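PDB 3SFW: dihydropyrimidinase from Brevibacillus agri, which catalyses the reversible, zinc-dependent hydrolytic ring opening of 5,6-dihydropyrimidines to N-carbamoyl-beta-amino acids. Local coordinates for residues I308-G313 against S369-K374; F379-T384 against G388-I393. One frame throughout, in Å; residues are numbered along the deposited sequence.

In the fold
After the N-terminal strands 2-6 to 41-44, the chain runs through strand 49-59 and the barrel strands up to 311-312, where interaction 1 begins. Residues 308-313 then meet residues 369-374 of helix 361-376, closing a long excursion of 55 residues without a strand. Interaction 2 opens just beyond that helix: 379-384 turns back on 388-393 across three residues and delivers the chain into strand 393-403. The two contacts follow one another in series, neither nesting nor crossing. They adjoin where Thr370 OG1 hydrogen-bonds Gly383 O and Lys374 lies against the Phe379 ring. Together they tie the barrel, through helix 361-376, to the strand that pairs with 49-59, and both reach the second subunit.

Interaction 1: I308-G313 against S369-K374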
ATOM      1  N   ILE A 308       3.810  15.624   1.944  1.00  9.88           N
ATOM      2  CA  ILE A 308       3.985  14.455   2.838  1.00  9.57           C
ATOM      3  C   ILE A 308       5.064  14.732   3.933  1.00 10.53           C
ATOM      4  O   ILE A 308       4.897  14.292   5.066  1.00 11.77           O
ATOM      5  CB  ILE A 308       4.431  13.210   2.002  1.00 10.29           C
ATOM      6  CG1 ILE A 308       3.272  12.801   1.076  1.00 10.92           C
ATOM      7  CG2 ILE A 308       4.816  12.013   2.927  1.00 13.09           C
ATOM      8  CD1 ILE A 308       3.659  11.922  -0.147  1.00 12.04           C
ATOM      9  N   LEU A 309       6.096  15.486   3.579  1.00 10.08           N
ATOM     10  CA  LEU A 309       7.025  16.128   4.551  1.00 10.02           C
ATOM     11  C   LEU A 309       6.749  17.611   4.556  1.00 11.34           C
ATOM     12  O   LEU A 309       6.392  18.176   3.480  1.00 12.43           O
ATOM     13  CB  LEU A 309       8.486  15.936   4.101  1.00  9.13           C
ATOM     14  CG  LEU A 309       8.870  14.431   4.082  1.00 10.62           C
ATOM     15  CD1 LEU A 309      10.313  14.364   3.565  1.00 11.24           C
ATOM     16  CD2 LEU A 309       8.780  13.773   5.513  1.00 12.71           C
ATOM     17  N   GLN A 310       6.782  18.226   5.742  1.00  9.02           N
ATOM     18  CA  GLN A 310       6.304  19.643   5.874  1.00 10.73           C
ATOM     19  C   GLN A 310       7.412  20.676   6.139  1.00 11.27           C
ATOM     20  O   GLN A 310       7.190  21.879   5.960  1.00 10.79           O
ATOM     21  CB  GLN A 310       5.225  19.766   6.956  1.00 12.51           C
ATOM     22  CG  GLN A 310       3.922  18.997   6.646  1.00 14.03           C
ATOM     23  CD  GLN A 310       4.106  17.474   6.802  1.00 14.07           C
ATOM     24  OE1 GLN A 310       3.659  16.676   5.953  1.00 18.07           O
ATOM     25  NE2 GLN A 310       4.803  17.080   7.832  1.00  8.58           N
ATOM     26  N   THR A 311       8.586  20.228   6.582  1.00  9.60           N
ATOM     27  CA  THR A 311       9.629  21.177   7.053  1.00  9.35           C
ATOM     28  C   THR A 311      11.032  20.708   6.652  1.00  6.75           C
ATOM     29  O   THR A 311      11.278  19.516   6.380  1.00  8.65           O
ATOM     30  CB  THR A 311       9.655  21.318   8.599  1.00  9.46           C
ATOM     31  OG1 THR A 311       9.958  20.016   9.165  1.00 11.19           O
ATOM     32  CG2 THR A 311       8.294  21.825   9.119  1.00 11.10           C
ATOM     33  N   VAL A 312      11.964  21.666   6.659  1.00  8.23           N
ATOM     34  CA  VAL A 312      13.394  21.315   6.509  1.00  9.79           C
ATOM     35  C   VAL A 312      14.164  21.950   7.659  1.00 11.72           C
ATOM     36  O   VAL A 312      14.111  23.178   7.871  1.00 11.41           O
ATOM     37  CB  VAL A 312      13.975  21.807   5.172  1.00 10.18           C
ATOM     38  CG1 VAL A 312      15.528  21.526   5.134  1.00 10.37           C
ATOM     39  CG2 VAL A 312      13.294  21.122   4.000  1.00 10.85           C
ATOM     40  N   GLY A 313      14.845  21.107   8.430  1.00  9.81           N
ATOM     41  CA  GLY A 313      15.726  21.593   9.473  1.00 12.31           C
ATOM     42  C   GLY A 313      17.150  21.194   9.104  1.00 12.58           C
ATOM     43  O   GLY A 313      17.351  20.415   8.169  1.00  9.94           O
ATOM     44  N   SER A 369      10.206  28.119   6.917  1.00  8.92           N
ATOM     45  CA  SER A 369       9.835  29.187   7.825  1.00 12.02           C
ATOM     46  C   SER A 369       8.388  29.038   8.355  1.00 10.99           C
ATOM     47  O   SER A 369       8.169  28.757   9.559  1.00 11.33           O
ATOM     48  CB  SER A 369      10.003  30.533   7.114  1.00 14.46           C
ATOM     49  OG  SER A 369       9.792  31.555   8.018  1.00 15.36           O
ATOM     50  N   THR A 370       7.409  29.171   7.483  1.00  9.91           N
ATOM     51  CA  THR A 370       6.021  29.336   7.986  1.00 11.47           C
ATOM     52  C   THR A 370       5.462  28.066   8.620  1.00 12.04           C
ATOM     53  O   THR A 370       4.920  28.087   9.742  1.00 10.10           O
ATOM     54  CB  THR A 370       5.099  29.752   6.843  1.00 11.76           C
ATOM     55  OG1 THR A 370       5.678  30.859   6.129  1.00 10.35           O
ATOM     56  CG2 THR A 370       3.660  30.085   7.370  1.00 12.80           C
ATOM     57  N   LYS A 371       5.617  26.929   7.940  1.00 10.99           N
ATOM     58  CA  LYS A 371       5.102  25.657   8.501  1.00  9.41           C
ATOM     59  C   LYS A 371       5.887  25.248   9.780  1.00 10.50           C
ATOM     60  O   LYS A 371       5.359  24.593  10.696  1.00  9.90           O
ATOM     61  CB  LYS A 371       5.104  24.541   7.430  1.00 11.27           C
ATOM     62  CG  LYS A 371       4.204  23.341   7.772  1.00 13.59           C
ATOM     63  CD  LYS A 371       2.728  23.799   8.061  1.00 13.20           C
ATOM     64  CE  LYS A 371       2.041  24.601   6.966  1.00 20.62           C
ATOM     65  NZ  LYS A 371       2.137  23.916   5.636  1.00 23.44           N
ATOM     66  N   VAL A 372       7.143  25.646   9.833  1.00 10.80           N
ATOM     67  CA  VAL A 372       7.944  25.399  11.026  1.00  9.69           C
ATOM     68  C   VAL A 372       7.377  26.241  12.196  1.00 11.50           C
ATOM     69  O   VAL A 372       7.134  25.709  13.272  1.00 10.86           O
ATOM     70  CB  VAL A 372       9.408  25.881  10.811  1.00  9.11           C
ATOM     71  CG1 VAL A 372      10.229  25.689  12.120  1.00  8.95           C
ATOM     72  CG2 VAL A 372      10.087  25.115   9.623  1.00  8.90           C
ATOM     73  N   ALA A 373       7.053  27.526  11.956  1.00  9.37           N
ATOM     74  CA  ALA A 373       6.473  28.338  13.052  1.00 10.24           C
ATOM     75  C   ALA A 373       5.153  27.730  13.531  1.00 13.53           C
ATOM     76  O   ALA A 373       4.857  27.704  14.716  1.00 12.00           O
ATOM     77  CB  ALA A 373       6.227  29.810  12.577  1.00  9.89           C
ATOM     78  N   LYS A 374       4.351  27.263  12.591  1.00 10.83           N
ATOM     79  CA  LYS A 374       3.042  26.753  12.925  1.00 11.12           C
ATOM     80  C   LYS A 374       3.114  25.425  13.762  1.00 10.55           C
ATOM     81  O   LYS A 374       2.461  25.285  14.807  1.00 11.97           O
ATOM     82  CB  LYS A 374       2.265  26.540  11.627  1.00 12.77           C
ATOM     83  CG  LYS A 374       1.777  27.892  11.041  1.00 13.35           C
ATOM     84  CD  LYS A 374       1.234  27.707   9.649  1.00 18.94           C
ATOM     85  CE  LYS A 374       0.553  29.032   9.188  1.00 22.28           C
ATOM     86  NZ  LYS A 374      -0.065  28.698   7.879  1.00 30.50           N
TER
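The Gln310-Thr311 peptide is the flat group here: Lys371 CB and CG both approach from one face, off its plane and near the carbonyl oxygen, with Lys371 CB 3.7 Å from Gln310 O. Lys371 CG also lies 3.8 Å from Gln310 CB, so the base of the lysine rests against both backbone and side-chain root of Gln310. Beyond CG the lysine chain folds at every torsion, and its NZ ends in a salt bridge with Asp366 of the same helix. The second half of the contact is a methyl pair, Thr311 CG2 against Val372 CG2 at 3.8 Å, the two side chains crossing at about a right angle. Thr311 CG2 stands anti to its carbonyl carbon and also approaches the helix backbone, 4.1 Å from Val372 N. With chi1 at 61°, the same residue's OG1 is directed to another partner, the hydroxyl of Tyr236. This is strand-on-helix packing in the TIM-barrel-like amidohydrolase fold: helix 361-376 lies against strand 311-312, and Val372 also touches Ile55 and Pro57 of strand 49-59. Both strands lead toward zinc ligands, Asp315 after the first and His58 at the end of the second. No hydrogen bond spans the two segments; the join depends on van der Waals contact, with the polar ends of Thr311 and Lys371 satisfied by other parts of the chain.

Interaction 2: F379-T384 against G388-I393; sequences FPQKGT and GSDADI
Lys382, Asp390 and Asp392 form a salt-bridge network in the Lys-Gly...Gly-x-Asp-Ala-Asp pattern found in many amidohydrolases, here Lys382-Gly383 and Gly388 to Asp392, in the loop that leads from helix 361-376 into strand 393-403. Lys382 NZ lies 2.8 Å from Asp390 OD2, on the anti lone pair, and 2.8 Å from Asp392 OD2, on the syn side and 20° out of the carboxylate plane. A bend at chi2 (-54°) sends the lysine chain back to these acids, although its CB starts away from them. Asp119 is a third acidic partner, while Asp392 OD1 accepts a hydrogen bond from the backbone N of Arg433. A methionine in place of Lys382 would probably leave the buried carboxylates of Asp390 and Asp392, and that of Asp119, without the positive charge they share.

One direct hydrogen bond is backbone to backbone, Asp390 N to Gln381 O (2.9 Å), in the carbonyl plane; the other comes from the Ser389 hydroxyl, OG to Pro380 O (2.8 Å), tilted 23° from that carbonyl's plane. Thr384 OG1 bonds Asp15 of the second subunit. One water donates to Thr384 O and Asp390 O, another links Thr384 O with Asp392 O, and a third spans Gln381 O and Asp390 O; Ala391, between the aspartates, centres an inverse gamma turn. Packing brings Gln381 CG against the Asp390 carboxylate, 3.3 Å from Asp390 OD2, and Thr384 CG2 to 3.2 Å from Ser389 OG.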
ATOM      1  N   PHE A 379       3.823  30.888  15.607  1.00 12.56           N
ATOM      2  CA  PHE A 379       3.129  31.617  14.527  1.00 11.73           C
ATOM      3  C   PHE A 379       1.951  32.357  15.186  1.00 14.61           C
ATOM      4  O   PHE A 379       1.273  31.786  16.034  1.00 15.81           O
ATOM      5  CB  PHE A 379       2.576  30.620  13.491  1.00 12.38           C
ATOM      6  CG  PHE A 379       2.013  31.289  12.257  1.00 16.71           C
ATOM      7  CD1 PHE A 379       0.644  31.506  12.129  1.00 19.71           C
ATOM      8  CD2 PHE A 379       2.877  31.741  11.257  1.00 18.10           C
ATOM      9  CE1 PHE A 379       0.135  32.181  10.981  1.00 20.32           C
ATOM     10  CE2 PHE A 379       2.382  32.409  10.167  1.00 21.85           C
ATOM     11  CZ  PHE A 379       1.015  32.603  10.019  1.00 20.73           C
ATOM     12  N   PRO A 380       1.658  33.595  14.759  1.00 15.94           N
ATOM     13  CA  PRO A 380       2.242  34.314  13.641  1.00 16.36           C
ATOM     14  C   PRO A 380       3.316  35.301  14.084  1.00 11.75           C
ATOM     15  O   PRO A 380       3.735  36.100  13.269  1.00 14.30           O
ATOM     16  CB  PRO A 380       1.047  35.144  13.089  1.00 18.16           C
ATOM     17  CG  PRO A 380       0.226  35.445  14.318  1.00 20.62           C
ATOM     18  CD  PRO A 380       0.401  34.225  15.238  1.00 19.49           C
ATOM     19  N   GLN A 381       3.772  35.241  15.335  1.00 11.64           N
ATOM     20  CA  GLN A 381       4.891  36.132  15.751  1.00 14.69           C
ATOM     21  C   GLN A 381       6.079  35.972  14.769  1.00 16.47           C
ATOM     22  O   GLN A 381       6.698  36.970  14.321  1.00 14.77           O
ATOM     23  CB  GLN A 381       5.391  35.797  17.187  1.00 18.00           C
ATOM     24  CG  GLN A 381       6.629  36.643  17.568  1.00 19.28           C
ATOM     25  CD  GLN A 381       7.327  36.255  18.901  1.00 21.43           C
ATOM     26  OE1 GLN A 381       8.380  36.800  19.230  1.00 23.32           O
ATOM     27  NE2 GLN A 381       6.767  35.311  19.631  1.00 19.73           N
ATOM     28  N   LYS A 382       6.378  34.716  14.459  1.00 12.88           N
ATOM     29  CA  LYS A 382       7.460  34.350  13.518  1.00  9.87           C
ATOM     30  C   LYS A 382       6.876  33.629  12.298  1.00 11.99           C
ATOM     31  O   LYS A 382       5.734  33.105  12.346  1.00 11.64           O
ATOM     32  CB  LYS A 382       8.422  33.369  14.179  1.00 11.73           C
ATOM     33  CG  LYS A 382       9.068  33.799  15.533  1.00 12.09           C
ATOM     34  CD  LYS A 382       9.745  35.141  15.380  1.00 11.46           C
ATOM     35  CE  LYS A 382      10.749  35.335  16.570  1.00 10.12           C
ATOM     36  NZ  LYS A 382      11.357  36.694  16.430  1.00 11.37           N
ATOM     37  N   GLY A 383       7.626  33.639  11.202  1.00 10.09           N
ATOM     38  CA  GLY A 383       7.397  32.670  10.127  1.00 10.90           C
ATOM     39  C   GLY A 383       6.675  33.301   8.955  1.00 11.92           C
ATOM     40  O   GLY A 383       6.274  32.621   8.042  1.00 15.12           O
ATOM     41  N   THR A 384       6.426  34.599   9.030  1.00 10.40           N
ATOM     42  CA  THR A 384       5.782  35.250   7.874  1.00 11.74           C
ATOM     43  C   THR A 384       6.187  36.721   7.715  1.00 13.86           C
ATOM     44  O   THR A 384       6.962  37.283   8.535  1.00 13.82           O
ATOM     45  CB  THR A 384       4.256  35.136   7.969  1.00 16.24           C
ATOM     46  OG1 THR A 384       3.649  35.477   6.692  1.00 18.50           O
ATOM     47  CG2 THR A 384       3.736  36.011   9.141  1.00 15.26           C
ATOM     48  N   GLY A 388       1.836  43.015  12.094  1.00 13.37           N
ATOM     49  CA  GLY A 388       1.837  42.459  13.439  1.00 14.12           C
ATOM     50  C   GLY A 388       2.888  41.375  13.738  1.00 13.39           C
ATOM     51  O   GLY A 388       3.113  41.044  14.896  1.00 17.53           O
ATOM     52  N   SER A 389       3.536  40.867  12.702  1.00 14.85           N
ATOM     53  CA  SER A 389       4.605  39.871  12.849  1.00 15.69           C
ATOM     54  C   SER A 389       5.922  40.564  13.214  1.00 12.62           C
ATOM     55  O   SER A 389       6.120  41.742  12.918  1.00 12.96           O
ATOM     56  CB  SER A 389       4.709  39.055  11.554  1.00 22.81           C
ATOM     57  OG  SER A 389       3.488  38.265  11.453  1.00 27.36           O
ATOM     58  N   ASP A 390       6.774  39.856  13.940  1.00 12.51           N
ATOM     59  CA  ASP A 390       8.147  40.378  14.174  1.00  9.83           C
ATOM     60  C   ASP A 390       8.777  40.616  12.802  1.00 11.82           C
ATOM     61  O   ASP A 390       8.604  39.821  11.866  1.00 12.73           O
ATOM     62  CB  ASP A 390       8.979  39.339  14.931  1.00 11.84           C
ATOM     63  CG  ASP A 390       8.677  39.292  16.412  1.00 16.95           C
ATOM     64  OD1 ASP A 390       7.760  40.022  16.889  1.00 14.71           O
ATOM     65  OD2 ASP A 390       9.306  38.445  17.110  1.00 14.60           O
ATOM     66  N   ALA A 391       9.552  41.696  12.691  1.00 10.19           N
ATOM     67  CA  ALA A 391      10.163  42.059  11.450  1.00 12.84           C
ATOM     68  C   ALA A 391      11.436  41.214  11.304  1.00 14.43           C
ATOM     69  O   ALA A 391      12.542  41.716  11.482  1.00 12.79           O
ATOM     70  CB  ALA A 391      10.505  43.569  11.490  1.00 13.13           C
ATOM     71  N   ASP A 392      11.247  39.943  10.963  1.00 10.24           N
ATOM     72  CA  ASP A 392      12.345  38.981  10.820  1.00 10.88           C
ATOM     73  C   ASP A 392      12.354  38.650   9.330  1.00 10.48           C
ATOM     74  O   ASP A 392      11.452  37.936   8.810  1.00 13.11           O
ATOM     75  CB  ASP A 392      12.045  37.689  11.610  1.00 10.24           C
ATOM     76  CG  ASP A 392      12.230  37.830  13.118  1.00 11.50           C
ATOM     77  OD1 ASP A 392      12.196  38.974  13.662  1.00 11.37           O
ATOM     78  OD2 ASP A 392      12.280  36.758  13.762  1.00 10.82           O
ATOM     79  N   ILE A 393      13.219  39.341   8.597  1.00 11.87           N
ATOM     80  CA  ILE A 393      13.109  39.413   7.166  1.00 11.53           C
ATOM     81  C   ILE A 393      14.493  39.230   6.542  1.00 12.54           C
ATOM     82  O   ILE A 393      15.487  39.764   7.039  1.00 12.10           O
ATOM     83  CB  ILE A 393      12.529  40.803   6.757  1.00 11.12           C
ATOM     84  CG1 ILE A 393      11.110  40.921   7.305  1.00 14.35           C
ATOM     85  CG2 ILE A 393      12.557  40.989   5.158  1.00 11.66           C
ATOM     86  CD1 ILE A 393      10.515  42.321   7.152  1.00 13.86           C
TER
HETATM   87  O   HOH W   1       8.134  37.118  11.855  1.00 21.46           O
HETATM   88  O   HOH W   2       9.460  36.331   9.674  1.00 13.80           O
HETATM   89  O   HOH W   3       7.125  39.763   9.477  1.00 36.12           O